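Local coordinates for adhesion and penetration protein autotransporter (Haemophilus influenzae, PDB 3SYJ) that promotes bacterial adherence, invasion and cell-to-cell aggregation as the secreted passenger of an autotransporter, and probably acts as a serine protease, at residues F369-N374 and W394-V399; D877-S882 and T907-K912; Q915-K920 and G944-H949. One frame throughout, in Å; residues are numbered along the deposited sequence.

Contact 1 (F369-N374 and W394-V399)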
ATOM      1  N   PHE A 369     -41.043  10.076  44.733  1.00 15.76           N
ATOM      2  CA  PHE A 369     -41.298  10.911  45.900  1.00 16.40           C
ATOM      3  C   PHE A 369     -40.397  12.135  45.936  1.00 17.25           C
ATOM      4  O   PHE A 369     -39.254  12.097  45.476  1.00 18.60           O
ATOM      5  CB  PHE A 369     -41.130  10.112  47.197  1.00 15.20           C
ATOM      6  CG  PHE A 369     -42.351   9.336  47.586  1.00 17.85           C
ATOM      7  CD1 PHE A 369     -42.639   8.124  46.983  1.00 17.51           C
ATOM      8  CD2 PHE A 369     -43.220   9.824  48.546  1.00 16.84           C
ATOM      9  CE1 PHE A 369     -43.774   7.410  47.338  1.00 21.61           C
ATOM     10  CE2 PHE A 369     -44.362   9.120  48.901  1.00 18.15           C
ATOM     11  CZ  PHE A 369     -44.639   7.910  48.299  1.00 17.76           C
ATOM     12  N   THR A 370     -40.933  13.215  46.492  1.00 15.21           N
ATOM     13  CA  THR A 370     -40.166  14.408  46.815  1.00 14.01           C
ATOM     14  C   THR A 370     -40.131  14.489  48.328  1.00 15.69           C
ATOM     15  O   THR A 370     -41.177  14.514  48.974  1.00 18.14           O
ATOM     16  CB  THR A 370     -40.818  15.685  46.247  1.00 16.27           C
ATOM     17  OG1 THR A 370     -40.927  15.573  44.818  1.00 16.41           O
ATOM     18  CG2 THR A 370     -39.990  16.920  46.599  1.00 15.09           C
ATOM     19  N   VAL A 371     -38.929  14.495  48.892  1.00 15.70           N
ATOM     20  CA  VAL A 371     -38.774  14.468  50.335  1.00 14.61           C
ATOM     21  C   VAL A 371     -38.050  15.731  50.749  1.00 19.02           C
ATOM     22  O   VAL A 371     -36.921  15.985  50.330  1.00 15.74           O
ATOM     23  CB  VAL A 371     -37.998  13.228  50.787  1.00 15.30           C
ATOM     24  CG1 VAL A 371     -37.993  13.130  52.291  1.00 14.42           C
ATOM     25  CG2 VAL A 371     -38.631  11.980  50.186  1.00 15.84           C
ATOM     26  N   SER A 372     -38.716  16.532  51.568  1.00 17.18           N
ATOM     27  CA  SER A 372     -38.265  17.889  51.803  1.00 17.25           C
ATOM     28  C   SER A 372     -38.395  18.310  53.259  1.00 17.89           C
ATOM     29  O   SER A 372     -39.383  17.983  53.919  1.00 18.40           O
ATOM     30  CB  SER A 372     -39.072  18.840  50.911  1.00 18.82           C
ATOM     31  OG  SER A 372     -39.030  20.168  51.412  1.00 32.06           O
ATOM     32  N   PRO A 373     -37.400  19.052  53.761  1.00 16.04           N
ATOM     33  CA  PRO A 373     -37.478  19.650  55.096  1.00 22.04           C
ATOM     34  C   PRO A 373     -38.273  20.940  55.030  1.00 22.46           C
ATOM     35  O   PRO A 373     -38.196  21.618  54.013  1.00 22.21           O
ATOM     36  CB  PRO A 373     -36.020  20.016  55.409  1.00 18.19           C
ATOM     37  CG  PRO A 373     -35.241  19.775  54.146  1.00 21.04           C
ATOM     38  CD  PRO A 373     -36.189  19.471  53.040  1.00 19.54           C
ATOM     39  N   ASN A 374     -39.001  21.290  56.082  1.00 24.24           N
ATOM     40  CA  ASN A 374     -39.555  22.638  56.165  1.00 25.62           C
ATOM     41  C   ASN A 374     -38.426  23.639  56.317  1.00 28.40           C
ATOM     42  O   ASN A 374     -38.509  24.769  55.833  1.00 27.11           O
ATOM     43  CB  ASN A 374     -40.508  22.769  57.346  1.00 25.86           C
ATOM     44  CG  ASN A 374     -41.849  22.157  57.066  1.00 27.67           C
ATOM     45  OD1 ASN A 374     -42.222  21.962  55.902  1.00 29.13           O
ATOM     46  ND2 ASN A 374     -42.593  21.846  58.123  1.00 24.62           N
ATOM     47  N   TRP A 394     -34.312  13.518  47.273  1.00 15.14           N
ATOM     48  CA  TRP A 394     -34.010  13.530  48.700  1.00 18.83           C
ATOM     49  C   TRP A 394     -33.358  14.847  49.092  1.00 19.98           C
ATOM     50  O   TRP A 394     -32.185  15.069  48.812  1.00 19.80           O
ATOM     51  CB  TRP A 394     -33.078  12.358  49.036  1.00 17.58           C
ATOM     52  CG  TRP A 394     -32.891  12.103  50.508  1.00 15.49           C
ATOM     53  CD1 TRP A 394     -31.822  12.467  51.272  1.00 18.02           C
ATOM     54  CD2 TRP A 394     -33.797  11.419  51.387  1.00 15.45           C
ATOM     55  NE1 TRP A 394     -32.008  12.059  52.570  1.00 16.34           N
ATOM     56  CE2 TRP A 394     -33.216  11.418  52.668  1.00 16.40           C
ATOM     57  CE3 TRP A 394     -35.046  10.816  51.215  1.00 13.76           C
ATOM     58  CZ2 TRP A 394     -33.838  10.839  53.772  1.00 14.00           C
ATOM     59  CZ3 TRP A 394     -35.664  10.245  52.308  1.00 12.46           C
ATOM     60  CH2 TRP A 394     -35.059  10.262  53.572  1.00 15.19           C
ATOM     61  N   LYS A 395     -34.119  15.725  49.738  1.00 21.70           N
ATOM     62  CA  LYS A 395     -33.626  17.070  50.029  1.00 21.59           C
ATOM     63  C   LYS A 395     -33.297  17.259  51.506  1.00 20.61           C
ATOM     64  O   LYS A 395     -33.193  18.382  51.996  1.00 21.84           O
ATOM     65  CB  LYS A 395     -34.641  18.115  49.565  1.00 17.20           C
ATOM     66  CG  LYS A 395     -34.838  18.114  48.059  1.00 21.35           C
ATOM     67  CD  LYS A 395     -35.945  19.061  47.611  1.00 18.15           C
ATOM     68  CE  LYS A 395     -36.091  19.026  46.095  1.00 22.39           C
ATOM     69  NZ  LYS A 395     -37.315  19.725  45.605  1.00 21.23           N
ATOM     70  N   VAL A 396     -33.123  16.146  52.207  1.00 20.24           N
ATOM     71  CA  VAL A 396     -32.916  16.169  53.646  1.00 17.71           C
ATOM     72  C   VAL A 396     -31.504  15.731  53.988  1.00 18.70           C
ATOM     73  O   VAL A 396     -31.043  14.690  53.523  1.00 17.41           O
ATOM     74  CB  VAL A 396     -33.927  15.254  54.339  1.00 15.64           C
ATOM     75  CG1 VAL A 396     -33.601  15.112  55.799  1.00 20.38           C
ATOM     76  CG2 VAL A 396     -35.317  15.826  54.171  1.00 22.18           C
ATOM     77  N   ASN A 397     -30.811  16.528  54.794  1.00 17.98           N
ATOM     78  CA  ASN A 397     -29.437  16.207  55.162  1.00 18.85           C
ATOM     79  C   ASN A 397     -29.343  15.034  56.133  1.00 15.57           C
ATOM     80  O   ASN A 397     -30.353  14.547  56.638  1.00 15.46           O
ATOM     81  CB  ASN A 397     -28.739  17.422  55.764  1.00 18.00           C
ATOM     82  CG  ASN A 397     -28.235  18.383  54.712  1.00 21.55           C
ATOM     83  OD1 ASN A 397     -28.389  19.599  54.854  1.00 25.92           O
ATOM     84  ND2 ASN A 397     -27.635  17.849  53.648  1.00 14.09           N
ATOM     85  N   GLY A 398     -28.118  14.601  56.405  1.00 15.67           N
ATOM     86  CA  GLY A 398     -27.888  13.508  57.331  1.00 17.37           C
ATOM     87  C   GLY A 398     -27.249  13.985  58.623  1.00 21.78           C
ATOM     88  O   GLY A 398     -27.210  15.182  58.905  1.00 23.17           O
ATOM     89  N   VAL A 399     -26.726  13.040  59.398  1.00 22.69           N
ATOM     90  CA  VAL A 399     -26.220  13.312  60.735  1.00 19.58           C
ATOM     91  C   VAL A 399     -24.756  12.916  60.821  1.00 23.64           C
ATOM     92  O   VAL A 399     -24.363  11.877  60.290  1.00 18.61           O
ATOM     93  CB  VAL A 399     -27.008  12.496  61.765  1.00 23.74           C
ATOM     94  CG1 VAL A 399     -26.364  12.601  63.137  1.00 21.96           C
ATOM     95  CG2 VAL A 399     -28.468  12.944  61.782  1.00 26.77           C
TER

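Contact 2 (D877-S882 and T907-K912)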
ATOM      1  N   ASP A 877      22.131 -11.712 -10.012  1.00 39.90           N
ATOM      2  CA  ASP A 877      21.915 -10.680  -9.009  1.00 37.09           C
ATOM      3  C   ASP A 877      23.099  -9.733  -9.100  1.00 37.53           C
ATOM      4  O   ASP A 877      24.187 -10.133  -9.514  1.00 35.04           O
ATOM      5  CB  ASP A 877      21.835 -11.281  -7.605  1.00 37.01           C
ATOM      6  CG  ASP A 877      20.622 -12.176  -7.413  1.00 41.10           C
ATOM      7  OD1 ASP A 877      19.528 -11.827  -7.912  1.00 41.53           O
ATOM      8  OD2 ASP A 877      20.762 -13.226  -6.748  1.00 38.32           O
ATOM      9  N   LYS A 878      22.894  -8.478  -8.719  1.00 37.23           N
ATOM     10  CA  LYS A 878      23.934  -7.471  -8.852  1.00 37.33           C
ATOM     11  C   LYS A 878      24.205  -6.745  -7.539  1.00 38.31           C
ATOM     12  O   LYS A 878      23.303  -6.539  -6.730  1.00 40.53           O
ATOM     13  CB  LYS A 878      23.559  -6.459  -9.940  1.00 38.02           C
ATOM     14  CG  LYS A 878      23.502  -7.049 -11.345  1.00 40.01           C
ATOM     15  CD  LYS A 878      24.866  -7.589 -11.763  1.00 44.77           C
ATOM     16  CE  LYS A 878      24.760  -8.625 -12.879  1.00 42.91           C
ATOM     17  NZ  LYS A 878      24.339  -8.022 -14.167  1.00 45.07           N
ATOM     18  N   LEU A 879      25.460  -6.374  -7.332  1.00 34.29           N
ATOM     19  CA  LEU A 879      25.833  -5.519  -6.218  1.00 35.07           C
ATOM     20  C   LEU A 879      26.444  -4.255  -6.808  1.00 40.98           C
ATOM     21  O   LEU A 879      27.534  -4.286  -7.377  1.00 41.02           O
ATOM     22  CB  LEU A 879      26.821  -6.231  -5.294  1.00 35.64           C
ATOM     23  CG  LEU A 879      27.310  -5.491  -4.047  1.00 35.79           C
ATOM     24  CD1 LEU A 879      26.139  -5.029  -3.190  1.00 34.76           C
ATOM     25  CD2 LEU A 879      28.258  -6.371  -3.243  1.00 31.67           C
ATOM     26  N   LYS A 880      25.716  -3.148  -6.692  1.00 41.51           N
ATOM     27  CA  LYS A 880      26.126  -1.876  -7.275  1.00 40.44           C
ATOM     28  C   LYS A 880      26.684  -0.949  -6.200  1.00 37.94           C
ATOM     29  O   LYS A 880      25.965  -0.534  -5.297  1.00 40.73           O
ATOM     30  CB  LYS A 880      24.936  -1.225  -7.981  1.00 40.50           C
ATOM     31  CG  LYS A 880      25.236   0.110  -8.629  1.00 45.26           C
ATOM     32  CD  LYS A 880      24.030   0.634  -9.398  1.00 45.41           C
ATOM     33  CE  LYS A 880      23.731  -0.234 -10.611  1.00 51.14           C
ATOM     34  NZ  LYS A 880      22.865   0.474 -11.596  1.00 57.73           N
ATOM     35  N   LEU A 881      27.968  -0.628  -6.299  1.00 40.27           N
ATOM     36  CA  LEU A 881      28.640   0.146  -5.262  1.00 39.47           C
ATOM     37  C   LEU A 881      29.151   1.484  -5.782  1.00 43.98           C
ATOM     38  O   LEU A 881      29.122   1.748  -6.982  1.00 47.79           O
ATOM     39  CB  LEU A 881      29.799  -0.659  -4.670  1.00 42.52           C
ATOM     40  CG  LEU A 881      29.477  -2.089  -4.237  1.00 38.78           C
ATOM     41  CD1 LEU A 881      30.718  -2.762  -3.685  1.00 35.06           C
ATOM     42  CD2 LEU A 881      28.358  -2.091  -3.208  1.00 34.92           C
ATOM     43  N   SER A 882      29.617   2.327  -4.867  1.00 45.45           N
ATOM     44  CA  SER A 882      30.163   3.626  -5.228  1.00 46.66           C
ATOM     45  C   SER A 882      31.675   3.633  -5.028  1.00 49.37           C
ATOM     46  O   SER A 882      32.275   2.605  -4.717  1.00 50.59           O
ATOM     47  CB  SER A 882      29.535   4.718  -4.368  1.00 47.60           C
ATOM     48  OG  SER A 882      30.059   4.671  -3.050  1.00 47.75           O
ATOM     49  N   THR A 907      29.402  -9.704 -14.858  1.00 37.95           N
ATOM     50  CA  THR A 907      29.657  -8.748 -13.789  1.00 40.70           C
ATOM     51  C   THR A 907      28.835  -9.115 -12.552  1.00 41.83           C
ATOM     52  O   THR A 907      27.635  -9.370 -12.653  1.00 45.52           O
ATOM     53  CB  THR A 907      29.327  -7.301 -14.237  1.00 46.48           C
ATOM     54  OG1 THR A 907      30.056  -6.989 -15.433  1.00 43.81           O
ATOM     55  CG2 THR A 907      29.688  -6.293 -13.148  1.00 40.83           C
ATOM     56  N   LEU A 908      29.486  -9.159 -11.392  1.00 37.16           N
ATOM     57  CA  LEU A 908      28.791  -9.427 -10.138  1.00 37.78           C
ATOM     58  C   LEU A 908      28.743  -8.169  -9.277  1.00 40.86           C
ATOM     59  O   LEU A 908      27.692  -7.805  -8.745  1.00 39.14           O
ATOM     60  CB  LEU A 908      29.461 -10.573  -9.375  1.00 36.47           C
ATOM     61  CG  LEU A 908      29.250 -11.962  -9.977  1.00 39.89           C
ATOM     62  CD1 LEU A 908      29.858 -13.029  -9.084  1.00 37.17           C
ATOM     63  CD2 LEU A 908      27.768 -12.229 -10.207  1.00 32.30           C
ATOM     64  N   VAL A 909      29.888  -7.506  -9.155  1.00 40.06           N
ATOM     65  CA  VAL A 909      29.986  -6.260  -8.413  1.00 35.43           C
ATOM     66  C   VAL A 909      30.408  -5.136  -9.348  1.00 40.74           C
ATOM     67  O   VAL A 909      31.454  -5.214  -9.991  1.00 45.20           O
ATOM     68  CB  VAL A 909      31.014  -6.371  -7.278  1.00 39.96           C
ATOM     69  CG1 VAL A 909      31.037  -5.085  -6.471  1.00 38.88           C
ATOM     70  CG2 VAL A 909      30.692  -7.561  -6.385  1.00 41.12           C
ATOM     71  N   GLU A 910      29.596  -4.087  -9.421  1.00 42.87           N
ATOM     72  CA  GLU A 910      29.849  -2.992 -10.350  1.00 47.18           C
ATOM     73  C   GLU A 910      29.833  -1.635  -9.667  1.00 49.11           C
ATOM     74  O   GLU A 910      29.525  -1.519  -8.479  1.00 47.67           O
ATOM     75  CB  GLU A 910      28.812  -2.999 -11.473  1.00 46.31           C
ATOM     76  CG  GLU A 910      27.378  -2.859 -10.981  1.00 47.75           C
ATOM     77  CD  GLU A 910      26.350  -3.048 -12.085  1.00 55.31           C
ATOM     78  OE1 GLU A 910      26.612  -2.624 -13.230  1.00 60.92           O
ATOM     79  OE2 GLU A 910      25.274  -3.615 -11.799  1.00 56.92           O
ATOM     80  N   SER A 911      30.161  -0.604 -10.432  1.00 48.87           N
ATOM     81  CA  SER A 911      30.092   0.760  -9.938  1.00 50.15           C
ATOM     82  C   SER A 911      28.761   1.388 -10.333  1.00 51.18           C
ATOM     83  O   SER A 911      28.167   1.018 -11.348  1.00 46.31           O
ATOM     84  CB  SER A 911      31.245   1.583 -10.502  1.00 53.71           C
ATOM     85  OG  SER A 911      31.073   2.955 -10.203  1.00 56.45           O
ATOM     86  N   LYS A 912      28.308   2.350  -9.549  1.00 52.52           N
ATOM     87  CA  LYS A 912      27.038   3.006  -9.778  1.00 51.65           C
ATOM     88  C   LYS A 912      27.099   3.895 -11.002  1.00 52.78           C
ATOM     89  O   LYS A 912      26.095   4.275 -11.527  1.00 53.02           O
ATOM     90  CB  LYS A 912      26.559   3.787  -8.540  1.00 51.76           C
ATOM     91  CG  LYS A 912      27.516   4.820  -8.043  1.00 57.69           C
ATOM     92  CD  LYS A 912      27.052   5.608  -6.863  1.00 47.98           C
ATOM     93  CE  LYS A 912      25.785   6.333  -7.144  1.00 50.54           C
ATOM     94  NZ  LYS A 912      25.615   7.487  -6.228  1.00 58.03           N
TER

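Contact 3 (Q915-K920 and G944-H949)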
ATOM      1  N   GLN A 915      33.054   5.500 -12.809  1.00 51.63           N
ATOM      2  CA  GLN A 915      34.262   5.413 -12.001  1.00 56.23           C
ATOM      3  C   GLN A 915      34.509   4.001 -11.481  1.00 56.78           C
ATOM      4  O   GLN A 915      33.586   3.276 -11.197  1.00 58.06           O
ATOM      5  CB  GLN A 915      34.225   6.392 -10.821  1.00 56.86           C
ATOM      6  CG  GLN A 915      33.714   7.777 -11.142  1.00 57.78           C
ATOM      7  CD  GLN A 915      34.715   8.690 -11.802  1.00 49.49           C
ATOM      8  OE1 GLN A 915      35.900   8.524 -11.686  1.00 47.52           O
ATOM      9  NE2 GLN A 915      34.221   9.671 -12.462  1.00 40.53           N
ATOM     10  N   PRO A 916      35.770   3.636 -11.330  1.00 55.63           N
ATOM     11  CA  PRO A 916      36.179   2.313 -10.877  1.00 51.71           C
ATOM     12  C   PRO A 916      36.047   2.078  -9.374  1.00 52.66           C
ATOM     13  O   PRO A 916      36.132   3.001  -8.600  1.00 54.53           O
ATOM     14  CB  PRO A 916      37.648   2.271 -11.268  1.00 49.15           C
ATOM     15  CG  PRO A 916      37.843   3.270 -12.153  1.00 50.27           C
ATOM     16  CD  PRO A 916      36.884   4.332 -11.956  1.00 48.64           C
ATOM     17  N   LEU A 917      35.838   0.839  -8.976  1.00 49.53           N
ATOM     18  CA  LEU A 917      35.688   0.538  -7.557  1.00 46.04           C
ATOM     19  C   LEU A 917      37.019   0.646  -6.826  1.00 46.57           C
ATOM     20  O   LEU A 917      38.066   0.313  -7.377  1.00 51.70           O
ATOM     21  CB  LEU A 917      35.107  -0.864  -7.363  1.00 46.29           C
ATOM     22  CG  LEU A 917      33.682  -1.098  -7.868  1.00 47.61           C
ATOM     23  CD1 LEU A 917      33.289  -2.553  -7.681  1.00 47.68           C
ATOM     24  CD2 LEU A 917      32.696  -0.179  -7.159  1.00 45.87           C
ATOM     25  N   SER A 918      36.966   1.101  -5.580  1.00 48.08           N
ATOM     26  CA  SER A 918      38.166   1.323  -4.779  1.00 49.99           C
ATOM     27  C   SER A 918      39.056   0.085  -4.666  1.00 51.28           C
ATOM     28  O   SER A 918      38.586  -1.047  -4.771  1.00 53.34           O
ATOM     29  CB  SER A 918      37.780   1.825  -3.384  1.00 54.43           C
ATOM     30  OG  SER A 918      38.914   1.947  -2.544  1.00 55.44           O
ATOM     31  N   ASP A 919      40.348   0.316  -4.457  1.00 52.09           N
ATOM     32  CA  ASP A 919      41.297  -0.761  -4.207  1.00 55.20           C
ATOM     33  C   ASP A 919      41.209  -1.263  -2.769  1.00 54.68           C
ATOM     34  O   ASP A 919      41.767  -2.310  -2.429  1.00 46.72           O
ATOM     35  CB  ASP A 919      42.722  -0.298  -4.500  1.00 55.88           C
ATOM     36  CG  ASP A 919      43.177  -0.677  -5.893  1.00 70.45           C
ATOM     37  OD1 ASP A 919      44.285  -1.249  -6.011  1.00 68.44           O
ATOM     38  OD2 ASP A 919      42.426  -0.419  -6.863  1.00 72.86           O
ATOM     39  N   LYS A 920      40.515  -0.499  -1.930  1.00 50.71           N
ATOM     40  CA  LYS A 920      40.301  -0.877  -0.539  1.00 48.07           C
ATOM     41  C   LYS A 920      39.162  -1.884  -0.458  1.00 48.21           C
ATOM     42  O   LYS A 920      38.905  -2.469   0.592  1.00 53.04           O
ATOM     43  CB  LYS A 920      39.980   0.355   0.304  1.00 53.07           C
ATOM     44  CG  LYS A 920      41.028   1.448   0.227  1.00 55.08           C
ATOM     45  CD  LYS A 920      40.532   2.741   0.859  1.00 59.40           C
ATOM     46  CE  LYS A 920      39.308   3.273   0.129  1.00 67.18           C
ATOM     47  NZ  LYS A 920      38.855   4.579   0.678  1.00 67.58           N
ATOM     48  N   GLY A 944      37.808  -2.084 -13.465  1.00 54.81           N
ATOM     49  CA  GLY A 944      37.180  -1.420 -12.335  1.00 51.50           C
ATOM     50  C   GLY A 944      35.991  -2.129 -11.706  1.00 51.15           C
ATOM     51  O   GLY A 944      35.376  -1.599 -10.779  1.00 53.19           O
ATOM     52  N   GLU A 945      35.667  -3.320 -12.203  1.00 51.45           N
ATOM     53  CA  GLU A 945      34.528  -4.086 -11.700  1.00 48.57           C
ATOM     54  C   GLU A 945      34.910  -5.539 -11.441  1.00 45.33           C
ATOM     55  O   GLU A 945      35.883  -6.037 -12.003  1.00 45.96           O
ATOM     56  CB  GLU A 945      33.361  -4.022 -12.688  1.00 48.35           C
ATOM     57  CG  GLU A 945      32.995  -2.609 -13.096  1.00 48.56           C
ATOM     58  CD  GLU A 945      31.660  -2.520 -13.807  1.00 53.09           C
ATOM     59  OE1 GLU A 945      31.381  -3.368 -14.683  1.00 56.35           O
ATOM     60  OE2 GLU A 945      30.890  -1.589 -13.492  1.00 53.58           O
ATOM     61  N   PHE A 946      34.141  -6.212 -10.587  1.00 44.70           N
ATOM     62  CA  PHE A 946      34.401  -7.609 -10.244  1.00 42.64           C
ATOM     63  C   PHE A 946      33.520  -8.550 -11.051  1.00 40.98           C
ATOM     64  O   PHE A 946      32.297  -8.565 -10.892  1.00 37.89           O
ATOM     65  CB  PHE A 946      34.223  -7.844  -8.739  1.00 40.09           C
ATOM     66  CG  PHE A 946      35.270  -7.171  -7.904  1.00 41.90           C
ATOM     67  CD1 PHE A 946      36.391  -7.863  -7.487  1.00 42.10           C
ATOM     68  CD2 PHE A 946      35.147  -5.834  -7.558  1.00 46.14           C
ATOM     69  CE1 PHE A 946      37.367  -7.237  -6.727  1.00 45.74           C
ATOM     70  CE2 PHE A 946      36.117  -5.204  -6.801  1.00 45.96           C
ATOM     71  CZ  PHE A 946      37.228  -5.906  -6.383  1.00 42.63           C
ATOM     72  N   ARG A 947      34.151  -9.330 -11.922  1.00 38.43           N
ATOM     73  CA  ARG A 947      33.417 -10.170 -12.859  1.00 40.09           C
ATOM     74  C   ARG A 947      33.814 -11.640 -12.780  1.00 42.05           C
ATOM     75  O   ARG A 947      34.903 -11.981 -12.311  1.00 38.36           O
ATOM     76  CB  ARG A 947      33.622  -9.664 -14.288  1.00 44.92           C
ATOM     77  CG  ARG A 947      33.460  -8.170 -14.447  1.00 41.64           C
ATOM     78  CD  ARG A 947      33.263  -7.795 -15.900  1.00 43.08           C
ATOM     79  NE  ARG A 947      32.917  -6.385 -16.034  1.00 57.23           N
ATOM     80  CZ  ARG A 947      33.783  -5.435 -16.371  1.00 64.02           C
ATOM     81  NH1 ARG A 947      35.045  -5.755 -16.624  1.00 64.34           N
ATOM     82  NH2 ARG A 947      33.388  -4.170 -16.465  1.00 64.79           N
ATOM     83  N   LEU A 948      32.903 -12.502 -13.229  1.00 42.27           N
ATOM     84  CA  LEU A 948      33.190 -13.916 -13.430  1.00 39.95           C
ATOM     85  C   LEU A 948      33.803 -14.088 -14.808  1.00 45.55           C
ATOM     86  O   LEU A 948      33.247 -13.641 -15.814  1.00 42.02           O
ATOM     87  CB  LEU A 948      31.920 -14.754 -13.322  1.00 37.40           C
ATOM     88  CG  LEU A 948      31.363 -14.952 -11.917  1.00 37.30           C
ATOM     89  CD1 LEU A 948      30.134 -15.846 -11.958  1.00 37.91           C
ATOM     90  CD2 LEU A 948      32.428 -15.530 -11.001  1.00 39.27           C
ATOM     91  N   HIS A 949      34.952 -14.750 -14.847  1.00 47.40           N
ATOM     92  CA  HIS A 949      35.759 -14.798 -16.053  1.00 48.74           C
ATOM     93  C   HIS A 949      36.195 -16.228 -16.358  1.00 51.96           C
ATOM     94  O   HIS A 949      36.460 -17.015 -15.452  1.00 46.20           O
ATOM     95  CB  HIS A 949      36.974 -13.883 -15.878  1.00 49.01           C
ATOM     96  CG  HIS A 949      37.817 -13.744 -17.105  1.00 57.03           C
ATOM     97  ND1 HIS A 949      39.195 -13.763 -17.067  1.00 57.81           N
ATOM     98  CD2 HIS A 949      37.478 -13.583 -18.407  1.00 60.43           C
ATOM     99  CE1 HIS A 949      39.669 -13.616 -18.291  1.00 64.01           C
ATOM    100  NE2 HIS A 949      38.649 -13.505 -19.123  1.00 62.15           N
TER

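Contact 1 (F369-N374 and W394-V399)
Val371 lies against the benzenoid part of Trp394 on the inner side of two successive, parallel rungs. Its CG1 comes to 3.7 Å from CZ3 of the indole and its CB and CG2 are close behind, near CE3 and CZ3, meeting the ring obliquely. The parallel pairing of the two residues puts both side chains on one face; their first torsions (Val371 CG1 at -173°, Trp394 CG at -169°, each anti to the backbone N) then set the angle at which valine and indole meet. Two residues on, Val396 sits over one face of the same indole, its CB 4.0 Å above the ring plane and offset toward the rim. The CG2 branch of Val396, anti to its carbonyl carbon, reaches Pro373, 3.9 Å from CD, the two side chains lying antiparallel as they pass.

Between the two segments one backbone hydrogen bond forms, Lys395 N to Val371 O (2.9 Å); Val371 also bonds to the backbone of Thr393, just before. Beyond it the chains diverge, and CG and CD of Pro373 take over: CG approaches Lys395 O to 3.3 Å, a carbon-to-oxygen contact. The Lys395 chain, extended beyond CG, runs on the outer side, its CB passing Val371 O and its NZ ending 4.0 Å from Thr370 CG2. Thr370 OG1 is hydrogen-bonded to Gln347 NE2.

Strand 369-373 stands between strands 348-352 and 391-394 in the solenoid. Val371 also touches Leu350 and Phe352, while Trp394 packs on Leu363 and Phe365 of strand 363-366 from another face of the coil; Val396 meets Phe352 and Trp379, so the contact carries the apolar core from rung to rung.

Contact 2 (D877-S882 and T907-K912)
Leu879 and Leu881 use their backbone polar groups to hold segment 877-882 parallel to 907-912. Leu879 N donates to Leu908 O (3.0 Å) and Leu879 O accepts from Glu910 N (2.9 Å). Leu881 N then donates almost straight to Glu910 O, with an angle of 175° at the hydrogen, and Leu881 O receives a weak bond from Lys912 N.

Lys880 and Glu910 share one face, where the glutamate makes no salt bridge with the lysines: Glu910 OE2 stays 4.8 Å from Lys880 NZ and 5.1 Å from Lys878 NZ, probably a favourable but modest electrostatic effect. Other side chains hydrogen-bond outside the pair: Asp877 OD1 with Asn851 N and Asn821 ND2, and its OD2 with Thr868 OG1; Ser911 OG with Asp913 O and Gln915 O; Ser882 OG with Gly857 O; Thr907 OG1 with Arg947 NE. Ser911 N donates to Glu945 OE2. On the face of Leu879, Leu881, Val909 and Ser911, Leu881 CD1 packs 3.6 Å from Val909 CG1.

Leu908 and Val909 both face Phe946, a classic beta bulge where the chain turns a corner. Parallel in-register rungs with an apolar inner face are the hallmark of the right-handed beta-helix of autotransporter passengers, here within its pertactin-like region.

Contact 3 (Q915-K920 and G944-H949)
Leu917 turns its CG anti to its own carbonyl carbon (chi1 -65°), and chi2 of 176° carries CD1 on toward Phe946. The phenylalanine ring is set by the same kind of first torsion, chi1 -68°, and presents its edge: Leu917 CD1 lies near the ring plane, 3.8 Å from CD2. The two side chains cross obliquely.

The backbone places this pair. Leu917 N donates to Gly944 O at 3.1 Å, and the donor lies in the carbonyl plane on a lone pair. Leu917 CG also lies 3.4 Å from that oxygen. Alongside, Pro916 CB rests 3.9 Å from CA of Gly944, a residue with positive phi.

On either side of Phe946 in sequence, Glu945 and Arg947 form a salt bridge (Glu945 OE1 to Arg947 NH2, 2.8 Å), the guanidinium approaching from above the carboxylate plane, while Glu945 OE2 accepts from Ser911 N. The Phe946 ring also meets Phe923 edge-to-face, and Leu917 touches Val909; Leu917 O accepts from Lys941 NZ.

The contact thus combines one well-directed backbone bond with a small apolar meeting of leucine and phenylalanine. No charged pair joins the two segments; the salt bridge of Glu945 and Arg947 is internal to the strand, so cohesion between these two segments probably owes little to ionic attraction.

From the N terminus the chain first passes through the protease-like region and enters the solenoid, where contact 1 closes a short loop of one coil between neighbouring rungs. Contacts 2 and 3 come much later, near the far end, about 90 and 97 Å from contact 1 between centres and on the opposite side of the chain's centre. All three loops follow in series; none nests in or crosses another. Contact 2 joins successive rungs and closes before contact 3 returns strand 945-949 to the loop after strand 906-911. These last two touch: strands 906-911 and 945-949 are antiparallel neighbours, with probable hydrogen bonds Leu908 N to Phe946 O and Phe946 N to Val909 O.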